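Local coordinates for protein probable porin (Pseudomonas aeruginosa, PDB 4FSP) that probably acts as an outer membrane porin of the OprD family, a beta-barrel channel through which small solutes would cross the outer membrane, at residues 17-22 / 58-63; 107-112 / 144-149; 162-167 / 196-201; 178-183 / 191-196. All blocks are in the same frame, centred on the assembly; numbering follows the deposited sequence.

Contact 1: 17-22 / 58-63; sequences EGFLED and YRSGYT. With C8E ((hydroxyethyloxy)tri(ethyloxy)octane), chain B.
Tyr58 reaches Phe19 with its hydroxyl, OH lying 3.6 Å from CE1 of Phe19, and the two side chains cross at about a right angle; the same hydroxyl hydrogen-bonds Ser23. The octyl chain of a bound C8E detergent lies over one face of the Tyr58 ring. Ser60 then sits squarely on the Phe19 ring: its CB is 3.6 Å from the ring centroid and 10° off the normal, a CH-pi contact. With chi1 at 79°, Ser60 OG turns forward along the chain to Gly61 O (2.6 Å), meeting a lone pair in the carbonyl plane, and it is also bonded to Leu71 N. Gly61 N donates to Phe19 O (2.9 Å), while Gly61 CA makes a CA-H...O contact with Gly18 O. Tyr62 O receives Gly18 N at 2.9 Å, and a water joins Tyr62 N to Asp22 OD2. At Thr63 the Glu17 carboxylate runs alongside, OE2 3.3 Å from Thr63 CA, and is held by Glu64 N. Two backbone hydrogen bonds thus fasten the lead-in to strand 24-38 where the chains come very close, the CA atoms of Phe19 and Gly61 being 3.9 Å apart, and Ser60 CB on the Phe19 face adds apolar cover.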
# COMPACT_ATOMS: atom_id res chain seq x y z
N GLU A 17 -31.70 -4.05 13.94
CA GLU A 17 -31.56 -2.79 13.21
C GLU A 17 -30.33 -2.08 13.76
O GLU A 17 -30.38 -1.47 14.83
CB GLU A 17 -32.83 -1.94 13.30
CG GLU A 17 -32.71 -0.60 12.60
CD GLU A 17 -32.06 -0.72 11.23
OE1 GLU A 17 -31.02 -0.07 11.00
OE2 GLU A 17 -32.59 -1.44 10.38
N GLY A 18 -29.23 -2.17 13.03
CA GLY A 18 -27.94 -1.74 13.56
C GLY A 18 -27.23 -0.55 12.92
O GLY A 18 -26.16 -0.18 13.39
N PHE A 19 -27.82 0.03 11.88
CA PHE A 19 -27.19 1.15 11.17
C PHE A 19 -26.74 2.27 12.12
O PHE A 19 -25.56 2.64 12.16
CB PHE A 19 -28.17 1.72 10.15
CG PHE A 19 -27.57 2.73 9.20
CD1 PHE A 19 -27.27 4.02 9.62
CD2 PHE A 19 -27.32 2.39 7.88
CE1 PHE A 19 -26.71 4.95 8.73
CE2 PHE A 19 -26.77 3.31 6.98
CZ PHE A 19 -26.47 4.59 7.40
N LEU A 20 -27.69 2.82 12.86
CA LEU A 20 -27.34 3.85 13.83
C LEU A 20 -26.67 3.28 15.08
O LEU A 20 -25.64 3.80 15.53
CB LEU A 20 -28.57 4.68 14.20
CG LEU A 20 -29.18 5.49 13.04
CD1 LEU A 20 -30.47 6.18 13.49
CD2 LEU A 20 -28.17 6.51 12.50
N GLU A 21 -27.23 2.20 15.64
CA GLU A 21 -26.75 1.66 16.92
C GLU A 21 -25.28 1.23 16.88
O GLU A 21 -24.54 1.47 17.83
CB GLU A 21 -27.62 0.48 17.37
CG GLU A 21 -27.10 -0.24 18.62
CD GLU A 21 -27.12 0.66 19.84
OE1 GLU A 21 -27.94 1.60 19.89
OE2 GLU A 21 -26.33 0.43 20.77
N ASP A 22 -24.86 0.61 15.79
CA ASP A 22 -23.48 0.16 15.69
C ASP A 22 -22.58 1.17 14.98
O ASP A 22 -21.42 0.86 14.66
CB ASP A 22 -23.42 -1.21 14.99
CG ASP A 22 -24.30 -2.24 15.67
OD1 ASP A 22 -24.45 -2.16 16.91
OD2 ASP A 22 -24.85 -3.12 14.97
N TYR A 58 -16.21 7.87 9.46
CA TYR A 58 -17.47 7.35 9.97
C TYR A 58 -17.83 6.01 9.34
O TYR A 58 -17.74 5.85 8.12
CB TYR A 58 -18.59 8.35 9.68
CG TYR A 58 -19.97 7.77 9.87
CD1 TYR A 58 -20.52 7.66 11.15
CD2 TYR A 58 -20.74 7.35 8.79
CE1 TYR A 58 -21.80 7.14 11.34
CE2 TYR A 58 -22.02 6.81 8.98
CZ TYR A 58 -22.54 6.72 10.26
OH TYR A 58 -23.81 6.20 10.45
N ARG A 59 -18.27 5.06 10.16
CA ARG A 59 -18.67 3.74 9.69
C ARG A 59 -20.01 3.37 10.33
O ARG A 59 -20.08 3.17 11.55
CB ARG A 59 -17.64 2.68 10.10
CG ARG A 59 -16.19 2.97 9.69
CD ARG A 59 -15.95 2.61 8.25
NE ARG A 59 -14.62 3.03 7.79
CZ ARG A 59 -13.60 2.21 7.58
NH1 ARG A 59 -13.73 0.90 7.79
NH2 ARG A 59 -12.44 2.69 7.16
N SER A 60 -21.07 3.27 9.53
CA SER A 60 -22.38 2.90 10.07
C SER A 60 -22.37 1.42 10.38
O SER A 60 -21.47 0.69 9.95
CB SER A 60 -23.47 3.16 9.05
OG SER A 60 -23.51 2.10 8.09
N GLY A 61 -23.37 0.97 11.13
CA GLY A 61 -23.68 -0.45 11.21
C GLY A 61 -24.54 -0.83 10.01
O GLY A 61 -24.52 -0.16 8.98
N TYR A 62 -25.34 -1.90 10.14
CA TYR A 62 -26.15 -2.39 9.03
C TYR A 62 -27.62 -2.40 9.38
O TYR A 62 -27.98 -2.73 10.51
CB TYR A 62 -25.72 -3.81 8.62
CG TYR A 62 -24.39 -3.81 7.91
CD1 TYR A 62 -24.32 -3.59 6.54
CD2 TYR A 62 -23.20 -3.99 8.60
CE1 TYR A 62 -23.10 -3.57 5.87
CE2 TYR A 62 -21.96 -3.98 7.94
CZ TYR A 62 -21.93 -3.76 6.57
OH TYR A 62 -20.74 -3.73 5.89
N THR A 63 -28.46 -2.05 8.40
CA THR A 63 -29.91 -2.14 8.57
C THR A 63 -30.30 -3.60 8.76
O THR A 63 -29.54 -4.51 8.40
CB THR A 63 -30.66 -1.59 7.33
OG1 THR A 63 -30.18 -2.23 6.14
CG2 THR A 63 -30.47 -0.08 7.23
C1 C8E B . -22.80 11.11 10.14
C2 C8E B . -24.01 10.52 10.85
C3 C8E B . -23.70 10.14 12.29
C4 C8E B . -24.63 9.04 12.79
C5 C8E B . -25.10 9.29 14.22
C6 C8E B . -25.38 7.98 14.97
C7 C8E B . -25.54 8.23 16.47
C8 C8E B . -26.06 7.01 17.23
O9 C8E B . -25.00 6.19 17.68
C10 C8E B . -24.84 6.22 19.08
C11 C8E B . -24.69 4.80 19.61
O12 C8E B . -23.32 4.46 19.67
C13 C8E B . -22.77 4.86 20.90
O HOH W 1 -24.72 -3.47 12.51
O HOH W 2 -19.74 0.33 12.50

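Contact 2: 107-112 / 144-149; sequences RLDATA and VFQGAL. With C8E ((hydroxyethyloxy)tri(ethyloxy)octane), chain H.
Asp109 and Gln146 approach at a slant, their carboxylate and amide planes 29° apart, and Gln146 NE2 gives Asp109 OD1 a weak hydrogen bond: the length is 3.2 Å and the N-H...O angle only 121°. The amide arrives there because the Gln146 chain folds at chi2 (-62°), bringing NE2 back toward strand 105-116. Val144 comes at Asp109 from the opposite direction and meets the carboxylate with its CG1 methyl, 3.8 Å from Asp109 CG; the other methyl, CG2, lies toward OD2, an atom whose place is less certain. The Arg107 guanidinium is modelled with Val144 CB at its edge, near its plane. Arg107 is poorly ordered, however, and its modelled approach to Asp109 is too short to be trusted, so its placing against both Asp109 and Val144 is doubtful.

No backbone bonds join the two segments, and the nearest CA atoms, those of Asp109 and Val144, are 7.8 Å apart. This fits a loop folded against the inside of a barrel wall: segment 107-112 is part of a wall strand, with detergent beside Arg107 O and Leu108 N, whereas 144-149 closes the long connection from strand 119-123 to strand 148-152, consistent with the inward-folded loop that narrows the channel in OprD-family porins. The chain turns a corner at Gly147, where strand 145-146 gives way to strand 148-152.

One water gathers the polar ends, donating to Val144 O at 2.5 Å and accepting from Gln146 NE2 at 3.1 Å, with a weaker bond from Arg107 NH2.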
# COMPACT_ATOMS: atom_id res chain seq x y z
N ARG A 107 -12.71 17.48 1.27
CA ARG A 107 -13.33 16.42 0.52
C ARG A 107 -14.22 15.49 1.35
O ARG A 107 -13.92 15.17 2.51
CB ARG A 107 -12.25 15.61 -0.19
CG ARG A 107 -12.70 15.09 -1.52
CD ARG A 107 -11.52 14.80 -2.43
NE ARG A 107 -11.96 13.94 -3.51
CZ ARG A 107 -12.06 12.62 -3.39
NH1 ARG A 107 -11.73 12.04 -2.24
NH2 ARG A 107 -12.47 11.88 -4.41
N LEU A 108 -15.31 15.03 0.73
CA LEU A 108 -16.22 14.11 1.38
C LEU A 108 -16.40 12.88 0.50
O LEU A 108 -16.87 13.00 -0.63
CB LEU A 108 -17.57 14.79 1.61
CG LEU A 108 -18.20 14.62 3.00
CD1 LEU A 108 -19.65 15.10 2.98
CD2 LEU A 108 -18.10 13.18 3.46
N ASP A 109 -16.03 11.71 1.00
CA ASP A 109 -16.24 10.48 0.22
C ASP A 109 -17.20 9.51 0.89
O ASP A 109 -16.99 9.09 2.03
CB ASP A 109 -14.92 9.77 -0.05
CG ASP A 109 -14.08 10.50 -1.07
OD1 ASP A 109 -14.50 10.57 -2.24
OD2 ASP A 109 -13.00 11.01 -0.71
N ALA A 110 -18.25 9.16 0.16
CA ALA A 110 -19.29 8.27 0.65
C ALA A 110 -19.11 6.89 0.06
O ALA A 110 -18.68 6.73 -1.08
CB ALA A 110 -20.67 8.81 0.30
N THR A 111 -19.48 5.87 0.84
CA THR A 111 -19.44 4.51 0.36
C THR A 111 -20.68 3.77 0.84
O THR A 111 -20.90 3.65 2.05
CB THR A 111 -18.17 3.77 0.86
OG1 THR A 111 -17.01 4.54 0.53
CG2 THR A 111 -18.06 2.37 0.25
N ALA A 112 -21.51 3.31 -0.09
CA ALA A 112 -22.60 2.41 0.26
C ALA A 112 -22.01 1.01 0.47
O ALA A 112 -21.09 0.57 -0.26
CB ALA A 112 -23.67 2.39 -0.82
N VAL A 144 -8.46 8.25 -2.78
CA VAL A 144 -9.73 7.51 -2.81
C VAL A 144 -10.14 7.25 -4.24
O VAL A 144 -10.18 8.16 -5.06
CB VAL A 144 -10.85 8.26 -2.08
CG1 VAL A 144 -12.13 7.43 -2.11
CG2 VAL A 144 -10.43 8.53 -0.66
N PHE A 145 -10.44 5.98 -4.54
CA PHE A 145 -10.88 5.57 -5.88
C PHE A 145 -12.39 5.41 -5.88
O PHE A 145 -12.98 5.02 -4.87
CB PHE A 145 -10.21 4.23 -6.27
CG PHE A 145 -8.70 4.33 -6.47
CD1 PHE A 145 -7.84 4.38 -5.38
CD2 PHE A 145 -8.15 4.36 -7.74
CE1 PHE A 145 -6.46 4.48 -5.55
CE2 PHE A 145 -6.77 4.45 -7.93
CZ PHE A 145 -5.92 4.52 -6.84
N GLN A 146 -13.03 5.70 -7.01
CA GLN A 146 -14.47 5.46 -7.12
C GLN A 146 -14.69 4.18 -7.89
O GLN A 146 -13.99 3.90 -8.86
CB GLN A 146 -15.19 6.61 -7.83
CG GLN A 146 -15.07 7.99 -7.15
CD GLN A 146 -15.70 8.03 -5.76
OE1 GLN A 146 -16.73 7.40 -5.51
NE2 GLN A 146 -15.07 8.77 -4.84
N GLY A 147 -15.66 3.39 -7.43
CA GLY A 147 -16.08 2.22 -8.17
C GLY A 147 -16.90 1.29 -7.29
O GLY A 147 -17.63 1.73 -6.41
N ALA A 148 -16.77 -0.01 -7.55
CA ALA A 148 -17.52 -1.02 -6.83
C ALA A 148 -16.59 -2.18 -6.57
O ALA A 148 -15.84 -2.58 -7.46
CB ALA A 148 -18.71 -1.49 -7.63
N LEU A 149 -16.63 -2.71 -5.36
CA LEU A 149 -15.76 -3.83 -5.02
C LEU A 149 -16.55 -4.88 -4.26
O LEU A 149 -17.19 -4.58 -3.24
CB LEU A 149 -14.59 -3.34 -4.17
CG LEU A 149 -13.63 -4.40 -3.65
CD1 LEU A 149 -12.97 -5.14 -4.81
CD2 LEU A 149 -12.60 -3.78 -2.72
C2 C8E H . -16.96 20.86 -2.17
C3 C8E H . -16.15 20.35 -0.99
C4 C8E H . -16.94 19.30 -0.22
C5 C8E H . -16.98 19.63 1.26
C6 C8E H . -16.01 18.74 2.03
C7 C8E H . -16.19 18.89 3.54
C8 C8E H . -15.55 17.72 4.29
O9 C8E H . -14.69 18.20 5.31
C10 C8E H . -14.83 17.48 6.52
C11 C8E H . -13.56 17.65 7.35
O12 C8E H . -13.87 17.24 8.66
C13 C8E H . -12.77 17.15 9.54
C14 C8E H . -13.33 17.35 10.95
O HOH W 3 -12.23 9.43 -5.84

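Contact 3: 162-167 / 196-201; sequences LGRLTE and RFDLAG. With C8E ((hydroxyethyloxy)tri(ethyloxy)octane), chain G.
Arg164 and Asp198 form a salt bridge, NE donating to OD1 at 2.9 Å with a nearly straight angle of 169°. The two side chains run side by side, and guanidinium and carboxylate are nearly coplanar, so the acid is met at the edge of the guanidinium. A bend at chi3 of Arg164 swings NE to that edge, and NH2 is taken by Glu220, whose carboxylate also lies close to Asp198.

Arg196 lies across the Arg164 guanidinium, with its CG 3.6 Å above the plane and over the centre. The two guanidinium planes stand 81° apart, and Arg164 NH1 comes within 3.1 Å of Arg196 NE, two donors that make no bond. Nearby Asp198 and Glu220 would be expected to ease the concentration of positive charge. Thr166 extends this layer, its CG2 3.7 Å from Arg196 CD.

Beneath these groups the backbones are paired both ways at Gly163-Leu199 and at Leu165-Phe197, the four N-H...O bonds all being about 2.9 Å long. On the opposite face to Arg164 and Asp198, Leu165 CD1 touches Phe197 CD2 at 4.1 Å, and the Leu199 side chain lies over the backbone of Gly163, CD1 3.4 Å from its N.

Regular antiparallel pairing, with axes 4.5 Å apart at 166°, is that of neighbouring strands in a beta-barrel wall; here the face of Leu165 and Leu199 packs on Leu126, Leu130 and Ile133 of the loop joining strands 119-123 and 148-152, and the Arg164-Asp198 pair lies on the other side.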
# COMPACT_ATOMS: atom_id res chain seq x y z
N LEU A 162 -13.79 -9.10 -6.62
CA LEU A 162 -14.06 -8.66 -7.98
C LEU A 162 -14.35 -7.17 -7.88
O LEU A 162 -15.07 -6.74 -6.96
CB LEU A 162 -15.30 -9.39 -8.48
CG LEU A 162 -15.69 -9.13 -9.93
CD1 LEU A 162 -14.63 -9.73 -10.84
CD2 LEU A 162 -17.07 -9.72 -10.22
N GLY A 163 -13.81 -6.37 -8.79
CA GLY A 163 -14.02 -4.93 -8.68
C GLY A 163 -13.85 -4.16 -9.98
O GLY A 163 -13.25 -4.66 -10.94
N ARG A 164 -14.37 -2.94 -10.00
CA ARG A 164 -14.15 -2.04 -11.11
C ARG A 164 -14.08 -0.61 -10.61
O ARG A 164 -14.97 -0.15 -9.89
CB ARG A 164 -15.24 -2.19 -12.18
CG ARG A 164 -15.18 -1.12 -13.28
CD ARG A 164 -16.18 -1.38 -14.40
NE ARG A 164 -15.54 -1.99 -15.57
CZ ARG A 164 -15.92 -1.81 -16.83
NH1 ARG A 164 -16.97 -1.04 -17.11
NH2 ARG A 164 -15.25 -2.39 -17.81
N LEU A 165 -13.00 0.08 -10.97
CA LEU A 165 -12.77 1.46 -10.53
C LEU A 165 -12.87 2.38 -11.74
O LEU A 165 -12.55 1.97 -12.86
CB LEU A 165 -11.40 1.59 -9.90
CG LEU A 165 -11.08 0.48 -8.91
CD1 LEU A 165 -9.68 0.66 -8.39
CD2 LEU A 165 -12.09 0.52 -7.78
N THR A 166 -13.31 3.61 -11.52
CA THR A 166 -13.54 4.53 -12.64
C THR A 166 -12.92 5.91 -12.47
O THR A 166 -12.91 6.68 -13.42
CB THR A 166 -15.03 4.75 -12.88
OG1 THR A 166 -15.58 5.46 -11.76
CG2 THR A 166 -15.75 3.43 -13.06
N GLU A 167 -12.42 6.23 -11.26
CA GLU A 167 -11.90 7.57 -10.95
C GLU A 167 -10.93 7.56 -9.78
O GLU A 167 -11.01 6.70 -8.90
CB GLU A 167 -13.05 8.54 -10.61
CG GLU A 167 -13.88 9.05 -11.78
CD GLU A 167 -15.04 9.94 -11.35
OE1 GLU A 167 -15.63 9.67 -10.29
OE2 GLU A 167 -15.35 10.91 -12.08
N ARG A 196 -11.55 2.80 -16.90
CA ARG A 196 -11.88 1.62 -16.11
C ARG A 196 -10.65 0.84 -15.70
O ARG A 196 -9.74 0.61 -16.50
CB ARG A 196 -12.78 0.67 -16.90
CG ARG A 196 -14.08 1.27 -17.40
CD ARG A 196 -14.97 1.67 -16.25
NE ARG A 196 -16.34 1.93 -16.68
CZ ARG A 196 -16.83 3.14 -16.96
NH1 ARG A 196 -16.06 4.21 -16.84
NH2 ARG A 196 -18.09 3.26 -17.34
N PHE A 197 -10.63 0.43 -14.44
CA PHE A 197 -9.64 -0.51 -13.96
C PHE A 197 -10.39 -1.71 -13.40
O PHE A 197 -11.18 -1.57 -12.47
CB PHE A 197 -8.76 0.10 -12.87
CG PHE A 197 -7.65 -0.80 -12.41
CD1 PHE A 197 -6.45 -0.87 -13.12
CD2 PHE A 197 -7.79 -1.58 -11.28
CE1 PHE A 197 -5.42 -1.71 -12.72
CE2 PHE A 197 -6.76 -2.42 -10.86
CZ PHE A 197 -5.57 -2.48 -11.58
N ASP A 198 -10.16 -2.89 -13.97
CA ASP A 198 -10.86 -4.08 -13.52
C ASP A 198 -9.99 -4.88 -12.59
O ASP A 198 -8.76 -4.88 -12.72
CB ASP A 198 -11.25 -4.92 -14.72
CG ASP A 198 -12.07 -4.13 -15.71
OD1 ASP A 198 -13.04 -3.49 -15.27
OD2 ASP A 198 -11.73 -4.12 -16.91
N LEU A 199 -10.61 -5.55 -11.63
CA LEU A 199 -9.85 -6.42 -10.75
C LEU A 199 -10.62 -7.66 -10.33
O LEU A 199 -11.84 -7.65 -10.23
CB LEU A 199 -9.33 -5.66 -9.53
CG LEU A 199 -10.39 -5.05 -8.62
CD1 LEU A 199 -10.66 -5.99 -7.45
CD2 LEU A 199 -9.98 -3.64 -8.12
N ALA A 200 -9.89 -8.74 -10.07
CA ALA A 200 -10.48 -9.97 -9.61
C ALA A 200 -9.39 -10.72 -8.88
O ALA A 200 -8.22 -10.67 -9.28
CB ALA A 200 -10.99 -10.80 -10.77
N GLY A 201 -9.76 -11.43 -7.82
CA GLY A 201 -8.76 -12.17 -7.11
C GLY A 201 -9.30 -13.27 -6.22
O GLY A 201 -10.52 -13.43 -6.04
C1 C8E G . -7.37 -8.22 -21.99
C2 C8E G . -8.55 -9.17 -22.12
C3 C8E G . -8.09 -10.56 -21.75
C4 C8E G . -9.05 -11.15 -20.72
C5 C8E G . -8.27 -11.67 -19.53
C6 C8E G . -9.17 -11.80 -18.31
C7 C8E G . -8.56 -12.79 -17.32
C8 C8E G . -9.15 -12.58 -15.94
O9 C8E G . -9.38 -13.82 -15.29
C10 C8E G . -9.05 -13.77 -13.92
C11 C8E G . -9.97 -14.68 -13.12
O12 C8E G . -9.58 -14.68 -11.77
C13 C8E G . -10.45 -15.45 -10.95
C14 C8E G . -10.38 -14.96 -9.50

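Contact 4: 178-183 / 191-196; sequences DLALFN and AAQADR
Leu179 and Leu181 bond to the facing chain through one antiparallel link each, Ala194 N to Leu179 O at 3.0 Å and Leu181 N to Ala192 O at 2.8 Å. Between them Ala180 faces Gln193 as a non-hydrogen-bonded pair, CA atoms 4.3 Å apart. Two CA-H...O contacts flank this pair, one from Gln193 CA to Leu179 O and the other from Ala180 CA to Ala192 O.

The Ala180 methyl touches Gln193 CG at 3.8 Å. At the neighbouring position Asp178 lays its CB 3.3 Å from Ala194 O, and its carboxylate runs beside that of Asp195, pointing the same way with the planes 50° apart. OD2 of Asp178 and OD1 of Asp195 are 3.8 Å from each other, a proximity that would tend to raise the proton affinity of one or both.

The two segments are the arms of a short beta hairpin, their end-to-end directions 143° apart, within the connection that follows strand 158-168. The second arm runs on into strand 193-205 of the barrel wall, while the first also pairs by backbone bonds with Tyr295 and Glu297.

On the face opposite Ala180 and Gln193, Leu179 has CG opposite its carbonyl carbon (chi1 -41°), which helps carry CD1 toward the Arg196 backbone, 4.1 Å from its C; the side chain also packs on Leu219 and Val168. Nearer the hairpin's bend, the Ala191 methyl presses on Leu181 O at 3.2 Å, and Asn183 CB approaches Ala191 CB while Asn183 OD1 is bonded to Phe188 N.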
# COMPACT_ATOMS: atom_id res chain seq x y z
N ASP A 178 -9.13 10.59 -14.39
CA ASP A 178 -8.98 9.17 -14.67
C ASP A 178 -7.83 8.50 -13.93
O ASP A 178 -6.94 9.16 -13.38
CB ASP A 178 -8.77 8.95 -16.17
CG ASP A 178 -9.79 9.68 -17.00
OD1 ASP A 178 -10.13 10.82 -16.64
OD2 ASP A 178 -10.24 9.11 -18.02
N LEU A 179 -7.88 7.18 -13.92
CA LEU A 179 -6.80 6.34 -13.43
C LEU A 179 -5.69 6.36 -14.49
O LEU A 179 -5.97 6.37 -15.70
CB LEU A 179 -7.33 4.93 -13.22
CG LEU A 179 -8.72 4.98 -12.60
CD1 LEU A 179 -9.64 3.90 -13.15
CD2 LEU A 179 -8.62 4.88 -11.09
N ALA A 180 -4.44 6.38 -14.05
CA ALA A 180 -3.34 6.55 -14.98
C ALA A 180 -2.15 5.66 -14.63
O ALA A 180 -1.87 5.40 -13.45
CB ALA A 180 -2.90 8.01 -15.03
N LEU A 181 -1.45 5.20 -15.66
CA LEU A 181 -0.23 4.42 -15.48
C LEU A 181 0.86 5.34 -14.92
O LEU A 181 1.15 6.38 -15.50
CB LEU A 181 0.21 3.85 -16.82
CG LEU A 181 1.61 3.23 -16.81
CD1 LEU A 181 1.61 1.98 -15.91
CD2 LEU A 181 2.03 2.89 -18.23
N PHE A 182 1.45 4.97 -13.80
CA PHE A 182 2.53 5.78 -13.24
C PHE A 182 3.83 5.61 -14.04
O PHE A 182 4.48 4.58 -13.92
CB PHE A 182 2.76 5.42 -11.78
CG PHE A 182 3.84 6.23 -11.13
CD1 PHE A 182 3.97 7.58 -11.40
CD2 PHE A 182 4.71 5.65 -10.22
CE1 PHE A 182 4.95 8.33 -10.79
CE2 PHE A 182 5.69 6.40 -9.61
CZ PHE A 182 5.81 7.74 -9.89
N ASN A 183 4.21 6.62 -14.83
CA ASN A 183 5.42 6.50 -15.63
C ASN A 183 6.67 6.32 -14.77
O ASN A 183 7.15 5.19 -14.62
CB ASN A 183 5.58 7.66 -16.62
CG ASN A 183 6.10 7.20 -17.99
OD1 ASN A 183 6.63 6.10 -18.12
ND2 ASN A 183 5.95 8.05 -19.00
N ALA A 191 2.22 8.43 -19.68
CA ALA A 191 1.35 8.03 -18.56
C ALA A 191 -0.08 7.83 -19.02
O ALA A 191 -0.96 8.64 -18.70
CB ALA A 191 1.42 9.01 -17.39
N ALA A 192 -0.31 6.75 -19.75
CA ALA A 192 -1.61 6.42 -20.31
C ALA A 192 -2.74 6.48 -19.27
O ALA A 192 -2.54 6.15 -18.10
CB ALA A 192 -1.56 5.06 -20.93
N GLN A 193 -3.92 6.90 -19.71
CA GLN A 193 -5.09 6.98 -18.84
C GLN A 193 -6.22 6.10 -19.34
O GLN A 193 -6.29 5.80 -20.53
CB GLN A 193 -5.59 8.42 -18.76
CG GLN A 193 -4.62 9.37 -18.10
CD GLN A 193 -4.41 10.62 -18.93
OE1 GLN A 193 -4.30 10.54 -20.16
NE2 GLN A 193 -4.35 11.77 -18.27
N ALA A 194 -7.11 5.69 -18.43
CA ALA A 194 -8.30 4.94 -18.83
C ALA A 194 -9.52 5.25 -17.97
O ALA A 194 -9.40 5.84 -16.90
CB ALA A 194 -8.02 3.44 -18.82
N ASP A 195 -10.68 4.81 -18.45
CA ASP A 195 -11.93 5.04 -17.74
C ASP A 195 -12.19 3.95 -16.71
O ASP A 195 -12.96 4.15 -15.78
CB ASP A 195 -13.11 5.05 -18.71
CG ASP A 195 -13.05 6.18 -19.70
OD1 ASP A 195 -13.30 7.33 -19.29
OD2 ASP A 195 -12.75 5.92 -20.88
N ARG A 196 -11.55 2.80 -16.90
CA ARG A 196 -11.88 1.62 -16.11
C ARG A 196 -10.65 0.84 -15.70
O ARG A 196 -9.74 0.61 -16.50
CB ARG A 196 -12.78 0.67 -16.90
CG ARG A 196 -14.08 1.27 -17.40
CD ARG A 196 -14.97 1.67 -16.25
NE ARG A 196 -16.34 1.93 -16.68
CZ ARG A 196 -16.83 3.14 -16.96
NH1 ARG A 196 -16.06 4.21 -16.84
NH2 ARG A 196 -18.09 3.26 -17.34

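How the contacts relate
From the N terminus, contact 1 comes first: it ties the segment ahead of strand 24-38 to the turn after strand 47-59, enclosing the first hairpin of the barrel wall. Contact 2 opens only later and joins wall strand 105-116 to the end of the loop that precedes strand 148-152. Contact 3 follows in series, closing the connection between strands 158-168 and 193-205, and contact 4 is nested inside that loop, sharing Arg196 with it. Contacts 2 and 3 meet where Gln146 pairs with Thr166 and Glu167, and Phe145 packs on Leu179 between contacts 2 and 4. Contact 1 stands apart, its nearest atoms about 7 Å from contact 2.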